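Local coordinates for protein TIR domain-containing adapter molecule 1 (PDB 4BSX) that probably serves as an adaptor in Toll-like receptor signalling that leads to interferon-beta induction, here represented by its helical N-terminal domain, at residues 28-33 and 54-59; 95-100 and 133-138. The protein carries 2 engineered substitutions. One frame throughout, in Å; residues are numbered along the deposited sequence.

Contact 1: 28-33 and 54-59; sequences YLKHKL and LGQETE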
ATOM      1  N   TYR A  28       0.186  17.373  -2.293  1.00  7.51           N
ATOM      2  CA  TYR A  28      -1.115  17.056  -2.859  1.00 10.91           C
ATOM      3  C   TYR A  28      -1.670  15.749  -2.304  1.00 11.40           C
ATOM      4  O   TYR A  28      -2.785  15.731  -1.809  1.00  7.04           O
ATOM      5  CB  TYR A  28      -1.025  16.962  -4.378  1.00 18.60           C
ATOM      6  CG  TYR A  28      -2.306  16.470  -5.016  1.00 13.75           C
ATOM      7  CD1 TYR A  28      -3.492  17.236  -4.946  1.00 16.87           C
ATOM      8  CD2 TYR A  28      -2.359  15.227  -5.672  1.00 20.59           C
ATOM      9  CE1 TYR A  28      -4.706  16.775  -5.533  1.00  9.30           C
ATOM     10  CE2 TYR A  28      -3.580  14.752  -6.265  1.00 10.79           C
ATOM     11  CZ  TYR A  28      -4.718  15.532  -6.188  1.00 18.60           C
ATOM     12  OH  TYR A  28      -5.863  15.060  -6.771  1.00 25.72           O
ATOM     13  N   LEU A  29      -0.880  14.660  -2.330  1.00 14.50           N
ATOM     14  CA  LEU A  29      -1.345  13.372  -1.787  1.00  7.36           C
ATOM     15  C   LEU A  29      -1.582  13.400  -0.274  1.00 10.86           C
ATOM     16  O   LEU A  29      -2.589  12.861   0.227  1.00  9.43           O
ATOM     17  CB  LEU A  29      -0.411  12.247  -2.180  1.00  6.32           C
ATOM     18  CG  LEU A  29      -0.443  12.066  -3.703  1.00 10.87           C
ATOM     19  CD1 LEU A  29       0.570  11.037  -4.224  1.00 18.83           C
ATOM     20  CD2 LEU A  29      -1.835  11.640  -4.157  1.00 12.69           C
ATOM     21  N   LYS A  30      -0.692  14.048   0.454  1.00  7.60           N
ATOM     22  CA  LYS A  30      -0.872  14.190   1.896  1.00  7.51           C
ATOM     23  C   LYS A  30      -2.227  14.888   2.206  1.00 12.90           C
ATOM     24  O   LYS A  30      -2.961  14.483   3.118  1.00 11.13           O
ATOM     25  CB  LYS A  30       0.307  14.996   2.490  1.00 11.25           C
ATOM     26  CG  LYS A  30       0.026  15.596   3.869  1.00 11.17           C
ATOM     27  CD  LYS A  30       1.113  16.597   4.353  1.00  8.67           C
ATOM     28  CE  LYS A  30       0.742  17.133   5.761  1.00 13.02           C
ATOM     29  NZ  LYS A  30       1.765  18.024   6.350  1.00 15.28           N
ATOM     30  N   HIS A  31      -2.536  15.960   1.479  1.00  8.82           N
ATOM     31  CA  HIS A  31      -3.683  16.767   1.823  1.00  7.85           C
ATOM     32  C   HIS A  31      -4.958  15.990   1.439  1.00 13.59           C
ATOM     33  O   HIS A  31      -5.954  15.996   2.172  1.00 14.47           O
ATOM     34  CB  HIS A  31      -3.626  18.104   1.061  1.00  8.57           C
ATOM     35  CG  HIS A  31      -2.472  18.998   1.438  1.00 10.28           C
ATOM     36  ND1 HIS A  31      -2.074  19.214   2.736  1.00 10.94           N
ATOM     37  CD2 HIS A  31      -1.651  19.737   0.658  1.00  7.16           C
ATOM     38  CE1 HIS A  31      -1.048  20.053   2.744  1.00  9.33           C
ATOM     39  NE2 HIS A  31      -0.770  20.370   1.499  1.00 14.98           N
ATOM     40  N   LYS A  32      -4.890  15.341   0.276  1.00  6.27           N
ATOM     41  CA  LYS A  32      -5.982  14.570  -0.325  1.00 16.07           C
ATOM     42  C   LYS A  32      -6.262  13.210   0.326  1.00 14.12           C
ATOM     43  O   LYS A  32      -7.404  12.827   0.487  1.00  9.07           O
ATOM     44  CB  LYS A  32      -5.655  14.313  -1.795  1.00 14.44           C
ATOM     45  CG  LYS A  32      -6.695  13.557  -2.544  1.00 18.29           C
ATOM     46  CD  LYS A  32      -6.308  13.495  -4.012  1.00 19.75           C
ATOM     47  CE  LYS A  32      -7.299  12.683  -4.822  1.00 16.49           C
ATOM     48  NZ  LYS A  32      -7.059  12.705  -6.287  1.00 30.48           N
ATOM     49  N   LEU A  33      -5.222  12.464   0.672  1.00 13.24           N
ATOM     50  CA  LEU A  33      -5.412  11.067   1.086  1.00 15.04           C
ATOM     51  C   LEU A  33      -5.964  10.994   2.499  1.00 20.47           C
ATOM     52  O   LEU A  33      -6.531   9.982   2.902  1.00 24.76           O
ATOM     53  CB  LEU A  33      -4.094  10.307   1.015  1.00  7.52           C
ATOM     54  CG  LEU A  33      -3.614   9.921  -0.389  1.00 10.26           C
ATOM     55  CD1 LEU A  33      -2.337   9.099  -0.323  1.00 22.08           C
ATOM     56  CD2 LEU A  33      -4.712   9.103  -1.091  1.00 24.35           C
ATOM     57  N   LEU A  54       7.892  12.463   2.775  1.00 18.25           N
ATOM     58  CA  LEU A  54       8.027  13.915   2.969  1.00 24.93           C
ATOM     59  C   LEU A  54       8.919  14.213   4.160  1.00 16.11           C
ATOM     60  O   LEU A  54       9.153  15.363   4.485  1.00 14.95           O
ATOM     61  CB  LEU A  54       6.653  14.583   3.204  1.00  9.12           C
ATOM     62  CG  LEU A  54       5.899  15.007   1.940  1.00 16.01           C
ATOM     63  CD1 LEU A  54       4.427  15.161   2.178  1.00  9.72           C
ATOM     64  CD2 LEU A  54       6.463  16.313   1.391  1.00 14.43           C
ATOM     65  N   GLY A  55       9.392  13.186   4.857  1.00 19.03           N
ATOM     66  CA  GLY A  55      10.212  13.448   6.027  1.00 12.81           C
ATOM     67  C   GLY A  55       9.414  13.673   7.300  1.00 17.37           C
ATOM     68  O   GLY A  55       9.995  13.895   8.361  1.00 24.00           O
ATOM     69  N   GLN A  56       8.088  13.587   7.207  1.00 15.96           N
ATOM     70  CA  GLN A  56       7.221  13.840   8.356  1.00 18.11           C
ATOM     71  C   GLN A  56       6.911  12.533   9.100  1.00 17.16           C
ATOM     72  O   GLN A  56       5.793  11.992   9.035  1.00 16.61           O
ATOM     73  CB  GLN A  56       5.940  14.557   7.905  1.00 13.40           C
ATOM     74  CG  GLN A  56       6.234  15.915   7.262  1.00 22.25           C
ATOM     75  CD  GLN A  56       5.037  16.541   6.535  1.00 17.91           C
ATOM     76  OE1 GLN A  56       3.926  16.627   7.073  1.00 11.61           O
ATOM     77  NE2 GLN A  56       5.273  16.981   5.299  1.00 17.43           N
ATOM     78  N   GLU A  57       7.921  12.062   9.814  1.00 15.50           N
ATOM     79  CA  GLU A  57       7.902  10.798  10.533  1.00 21.17           C
ATOM     80  C   GLU A  57       7.026  10.805  11.781  1.00 23.32           C
ATOM     81  O   GLU A  57       6.320   9.817  12.058  1.00 16.96           O
ATOM     82  CB  GLU A  57       9.328  10.422  10.947  1.00 22.48           C
ATOM     83  CG  GLU A  57      10.277  10.162   9.780  1.00 27.58           C
ATOM     84  CD  GLU A  57      11.339   9.122  10.119  1.00 37.16           C
ATOM     85  OE1 GLU A  57      11.233   8.491  11.201  1.00 29.08           O
ATOM     86  OE2 GLU A  57      12.271   8.938   9.296  1.00 37.30           O
ATOM     87  N   THR A  58       7.087  11.891  12.550  1.00 19.52           N
ATOM     88  CA  THR A  58       6.246  12.025  13.742  1.00 18.03           C
ATOM     89  C   THR A  58       4.789  11.798  13.392  1.00 19.97           C
ATOM     90  O   THR A  58       4.102  11.018  14.068  1.00 28.82           O
ATOM     91  CB  THR A  58       6.408  13.400  14.381  1.00 22.08           C
ATOM     92  OG1 THR A  58       7.693  13.464  14.969  1.00 22.26           O
ATOM     93  CG2 THR A  58       5.369  13.649  15.482  1.00 26.44           C
ATOM     94  N   GLU A  59       4.317  12.441  12.324  1.00 16.58           N
ATOM     95  CA  GLU A  59       2.906  12.329  11.962  1.00 19.46           C
ATOM     96  C   GLU A  59       2.689  10.943  11.339  1.00 18.21           C
ATOM     97  O   GLU A  59       1.711  10.268  11.631  1.00 12.78           O
ATOM     98  CB  GLU A  59       2.488  13.487  11.046  1.00 16.44           C
ATOM     99  CG  GLU A  59       1.014  13.474  10.543  1.00 37.46           C
ATOM    100  CD  GLU A  59       0.646  14.715   9.657  1.00 29.54           C
ATOM    101  OE1 GLU A  59       1.398  15.711   9.675  1.00 28.85           O
ATOM    102  OE2 GLU A  59      -0.377  14.697   8.934  1.00 26.82           O
TER
HETATM  103  O   HOH W   1       0.282  17.828   9.112  1.00 18.69           O

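Contact 2: 95-100 and 133-138; sequences VSWAVA and DHRLGE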
ATOM      1  N   VAL A  95       2.522  -9.190   1.604  1.00 19.28           N
ATOM      2  CA  VAL A  95       2.166  -7.798   1.333  1.00 14.96           C
ATOM      3  C   VAL A  95       1.493  -7.626  -0.040  1.00 12.90           C
ATOM      4  O   VAL A  95       1.224  -6.516  -0.463  1.00  9.91           O
ATOM      5  CB  VAL A  95       3.408  -6.832   1.453  1.00  8.47           C
ATOM      6  CG1 VAL A  95       4.077  -6.985   2.811  1.00  8.67           C
ATOM      7  CG2 VAL A  95       4.393  -6.995   0.255  1.00  7.35           C
ATOM      8  N   SER A  96       1.206  -8.712  -0.743  1.00 13.75           N
ATOM      9  CA  SER A  96       0.912  -8.598  -2.171  1.00  9.58           C
ATOM     10  C   SER A  96      -0.418  -7.861  -2.442  1.00 15.03           C
ATOM     11  O   SER A  96      -0.537  -7.119  -3.428  1.00  8.96           O
ATOM     12  CB  SER A  96       0.918  -9.986  -2.807  1.00 14.03           C
ATOM     13  OG  SER A  96      -0.169 -10.765  -2.311  1.00 20.80           O
ATOM     14  N   TRP A  97      -1.384  -8.017  -1.536  1.00 11.02           N
ATOM     15  CA  TRP A  97      -2.726  -7.468  -1.713  1.00 14.16           C
ATOM     16  C   TRP A  97      -2.658  -5.968  -1.409  1.00 14.06           C
ATOM     17  O   TRP A  97      -3.158  -5.136  -2.145  1.00  8.73           O
ATOM     18  CB  TRP A  97      -3.736  -8.176  -0.790  1.00  8.96           C
ATOM     19  CG  TRP A  97      -5.209  -7.935  -1.141  1.00 14.17           C
ATOM     20  CD1 TRP A  97      -5.720  -6.945  -1.931  1.00 15.99           C
ATOM     21  CD2 TRP A  97      -6.334  -8.723  -0.717  1.00 17.10           C
ATOM     22  NE1 TRP A  97      -7.093  -7.064  -2.022  1.00 14.72           N
ATOM     23  CE2 TRP A  97      -7.494  -8.145  -1.283  1.00 18.51           C
ATOM     24  CE3 TRP A  97      -6.474  -9.863   0.088  1.00 16.67           C
ATOM     25  CZ2 TRP A  97      -8.781  -8.666  -1.064  1.00 20.88           C
ATOM     26  CZ3 TRP A  97      -7.747 -10.367   0.321  1.00  9.33           C
ATOM     27  CH2 TRP A  97      -8.882  -9.779  -0.265  1.00 18.34           C
ATOM     28  N   ALA A  98      -2.032  -5.656  -0.289  1.00 13.61           N
ATOM     29  CA  ALA A  98      -1.741  -4.296   0.084  1.00 12.69           C
ATOM     30  C   ALA A  98      -0.993  -3.598  -1.041  1.00 12.17           C
ATOM     31  O   ALA A  98      -1.316  -2.482  -1.438  1.00 11.55           O
ATOM     32  CB  ALA A  98      -0.906  -4.295   1.351  1.00 11.79           C
ATOM     33  N   VAL A  99       0.020  -4.263  -1.573  1.00 18.03           N
ATOM     34  CA  VAL A  99       0.789  -3.679  -2.665  1.00 14.00           C
ATOM     35  C   VAL A  99      -0.109  -3.425  -3.895  1.00  9.86           C
ATOM     36  O   VAL A  99      -0.070  -2.327  -4.456  1.00 10.99           O
ATOM     37  CB  VAL A  99       2.075  -4.489  -2.968  1.00 10.63           C
ATOM     38  CG1 VAL A  99       2.682  -4.109  -4.325  1.00 14.58           C
ATOM     39  CG2 VAL A  99       3.110  -4.279  -1.851  1.00 11.87           C
ATOM     40  N   ALA A 100      -0.913  -4.405  -4.313  1.00 11.18           N
ATOM     41  CA  ALA A 100      -1.927  -4.176  -5.373  1.00 15.95           C
ATOM     42  C   ALA A 100      -2.828  -2.908  -5.144  1.00 15.23           C
ATOM     43  O   ALA A 100      -3.088  -2.115  -6.057  1.00 10.46           O
ATOM     44  CB  ALA A 100      -2.814  -5.423  -5.500  1.00 12.28           C
ATOM     45  N   ASP A 133      -6.263 -19.474  -0.075  1.00 13.15           N
ATOM     46  CA  ASP A 133      -6.840 -18.526   0.870  1.00 13.01           C
ATOM     47  C   ASP A 133      -8.375 -18.427   0.622  1.00 16.44           C
ATOM     48  O   ASP A 133      -8.812 -18.386  -0.537  1.00  6.67           O
ATOM     49  CB  ASP A 133      -6.189 -17.164   0.627  1.00 21.48           C
ATOM     50  CG  ASP A 133      -6.343 -16.221   1.783  1.00 13.21           C
ATOM     51  OD1 ASP A 133      -7.495 -15.887   2.133  1.00 10.64           O
ATOM     52  OD2 ASP A 133      -5.293 -15.811   2.323  1.00 11.36           O
ATOM     53  N   HIS A 134      -9.175 -18.391   1.703  1.00 11.00           N
ATOM     54  CA  HIS A 134     -10.645 -18.307   1.569  1.00 19.36           C
ATOM     55  C   HIS A 134     -11.078 -16.920   1.085  1.00 11.73           C
ATOM     56  O   HIS A 134     -12.218 -16.728   0.721  1.00 14.23           O
ATOM     57  CB  HIS A 134     -11.377 -18.616   2.877  1.00 15.42           C
ATOM     58  CG  HIS A 134     -11.000 -17.704   3.998  1.00 21.90           C
ATOM     59  ND1 HIS A 134     -11.559 -16.452   4.164  1.00 25.16           N
ATOM     60  CD2 HIS A 134     -10.103 -17.853   5.002  1.00 17.59           C
ATOM     61  CE1 HIS A 134     -11.026 -15.870   5.223  1.00 17.68           C
ATOM     62  NE2 HIS A 134     -10.136 -16.696   5.746  1.00 25.10           N
ATOM     63  N   ARG A 135     -10.160 -15.966   1.060  1.00  8.67           N
ATOM     64  CA  ARG A 135     -10.496 -14.658   0.537  1.00 13.24           C
ATOM     65  C   ARG A 135     -10.087 -14.548  -0.924  1.00  9.06           C
ATOM     66  O   ARG A 135     -10.102 -13.467  -1.488  1.00 13.66           O
ATOM     67  CB  ARG A 135      -9.818 -13.557   1.356  1.00 15.04           C
ATOM     68  CG  ARG A 135     -10.172 -13.577   2.859  1.00 14.17           C
ATOM     69  CD  ARG A 135      -9.541 -12.381   3.575  1.00 21.49           C
ATOM     70  NE  ARG A 135      -9.943 -11.095   2.967  1.00 28.35           N
ATOM     71  CZ  ARG A 135      -9.536  -9.888   3.384  1.00 42.71           C
ATOM     72  NH1 ARG A 135      -8.699  -9.786   4.413  1.00 39.90           N
ATOM     73  NH2 ARG A 135      -9.960  -8.769   2.777  1.00 31.93           N
ATOM     74  N   LEU A 136      -9.709 -15.647  -1.551  1.00  9.60           N
ATOM     75  CA  LEU A 136      -9.278 -15.553  -2.948  1.00 15.51           C
ATOM     76  C   LEU A 136     -10.331 -14.959  -3.878  1.00 14.62           C
ATOM     77  O   LEU A 136      -9.975 -14.137  -4.721  1.00 18.95           O
ATOM     78  CB  LEU A 136      -8.865 -16.905  -3.504  1.00 10.18           C
ATOM     79  CG  LEU A 136      -8.378 -16.875  -4.963  1.00 12.96           C
ATOM     80  CD1 LEU A 136      -7.108 -16.046  -5.100  1.00 14.77           C
ATOM     81  CD2 LEU A 136      -8.151 -18.309  -5.426  1.00 16.97           C
ATOM     82  N   GLY A 137     -11.578 -15.444  -3.786  1.00 14.65           N
ATOM     83  CA  GLY A 137     -12.669 -14.955  -4.625  1.00 15.31           C
ATOM     84  C   GLY A 137     -12.830 -13.424  -4.486  1.00 18.48           C
ATOM     85  O   GLY A 137     -12.945 -12.687  -5.459  1.00 11.23           O
ATOM     86  N   GLU A 138     -12.846 -12.971  -3.237  1.00 14.78           N
ATOM     87  CA  GLU A 138     -12.881 -11.555  -2.901  1.00 16.67           C
ATOM     88  C   GLU A 138     -11.858 -10.746  -3.664  1.00 15.60           C
ATOM     89  O   GLU A 138     -12.187  -9.690  -4.232  1.00  9.09           O
ATOM     90  CB  GLU A 138     -12.655 -11.366  -1.394  1.00 12.70           C
ATOM     91  CG  GLU A 138     -12.580  -9.907  -1.006  1.00 24.58           C
ATOM     92  CD  GLU A 138     -12.569  -9.725   0.486  1.00 22.64           C
ATOM     93  OE1 GLU A 138     -12.662 -10.743   1.185  1.00 23.29           O
ATOM     94  OE2 GLU A 138     -12.486  -8.573   0.954  1.00 23.14           O
TER

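Contact 1: 28-33 and 54-59
Lys30 lays the base of its side chain against Leu54, with CB of Lys30 4.1 Å from CD1 of Leu54, and then runs on past it to end at Gln56. Its CG is anti to the backbone N (chi1 161°) and the chain is fully extended beyond, which carries the ammonium group off helix 23-33 and across to the start of helix 57-65. There NZ of Lys30 gives a short hydrogen bond of 2.7 Å to OE1 of Gln56. The donor lies in the carbonyl plane on a lone pair of the amide oxygen, with a C=O...N angle of 130°, and the two side chains cross at about a right angle.

A second link is indirect. OE1 of Glu59 stands 4.1 Å from NZ of Lys30, too far for a salt bridge, and a water fills the step: it accepts from NZ of Lys30 at 3.1 Å and donates to OE1 of Glu59 at 2.5 Å. The ammonium is thus gripped by an amide oxygen directly and by a carboxylate through water, and the nearby negative charge would be expected to stabilise its positive one. Val50 of helix 43-53 also touches Lys30, while Leu54 reaches Gln23 and Leu26 of helix 23-33, so the aliphatic base of the contact merges with the packing between these helices.

The connection between the helices places Leu54 and Gln56; Glu59 follows on the first turn of helix 57-65. Gly55, with positive phi (86°), ends helix 43-53 in a Schellman motif, and Gln56 follows immediately as both the centre of an inverse gamma turn and the N-cap residue of helix 57-65. The whole illustrates a lysine reaching from one helix to the short Schellman-ended connection between two consecutive helices, 43-53 and 57-65, at the surface of an all-helical domain.

Contact 2: 95-100 and 133-138
The guanidinium of Arg135 has the six-membered part of the Trp97 indole over one face, CZ3 of Trp97 lying 3.3 Å above its plane and offset toward the rim, while the carboxylate of Glu138 meets its edge. The ring and guanidinium planes are 52° apart, so this is an inclined contact, closest between CH2 of Trp97 and NH2 of Arg135 at 3.4 Å. Glu138 comes to the indole differently: its CG lies in the ring plane at the edge, 3.8 Å from CH2 of Trp97, with the carboxylate turned 82° from the ring.

Arg135 holds Glu138 in a side-on salt bridge, with hydrogen bonds from NE of Arg135 to OE1 of Glu138 (3.3 Å) and from NH2 of Arg135 to OE2 of Glu138 (3.1 Å), both from well above the carboxylate plane. A bend at chi3 (56°) brings the guanidinium round to this grip. An alanine here would take away the group beside the indole and is likely to leave the Glu138 carboxylate without its charged mate and freer to turn.

Trp97 projects from the first turn of helix 96-108 over the start of helix 136-147, and its NE1 is hydrogen-bonded to Glu142, further along that helix; helix 114-130 lies between the two in sequence and touches both segments.

How the contacts relate
The two contacts lie on opposite sides of the chain's centre, their centres 26 Å apart and their nearest atoms about 12 Å apart, without touching. Along the chain they come in series, contact 1 closing before contact 2 opens. Contact 1 joins helices 23-33 and 57-65, with helix 43-53 between them in sequence; contact 2 joins helices 96-108 and 136-147, with helix 114-130 between them in sequence. In both, a side chain from one helix meets the residues leading into a later helix. Contact 1 ties together helices early in the chain and contact 2 helices late in it, so each joins helices within its own part of a domain whose structure resembles IFIT proteins.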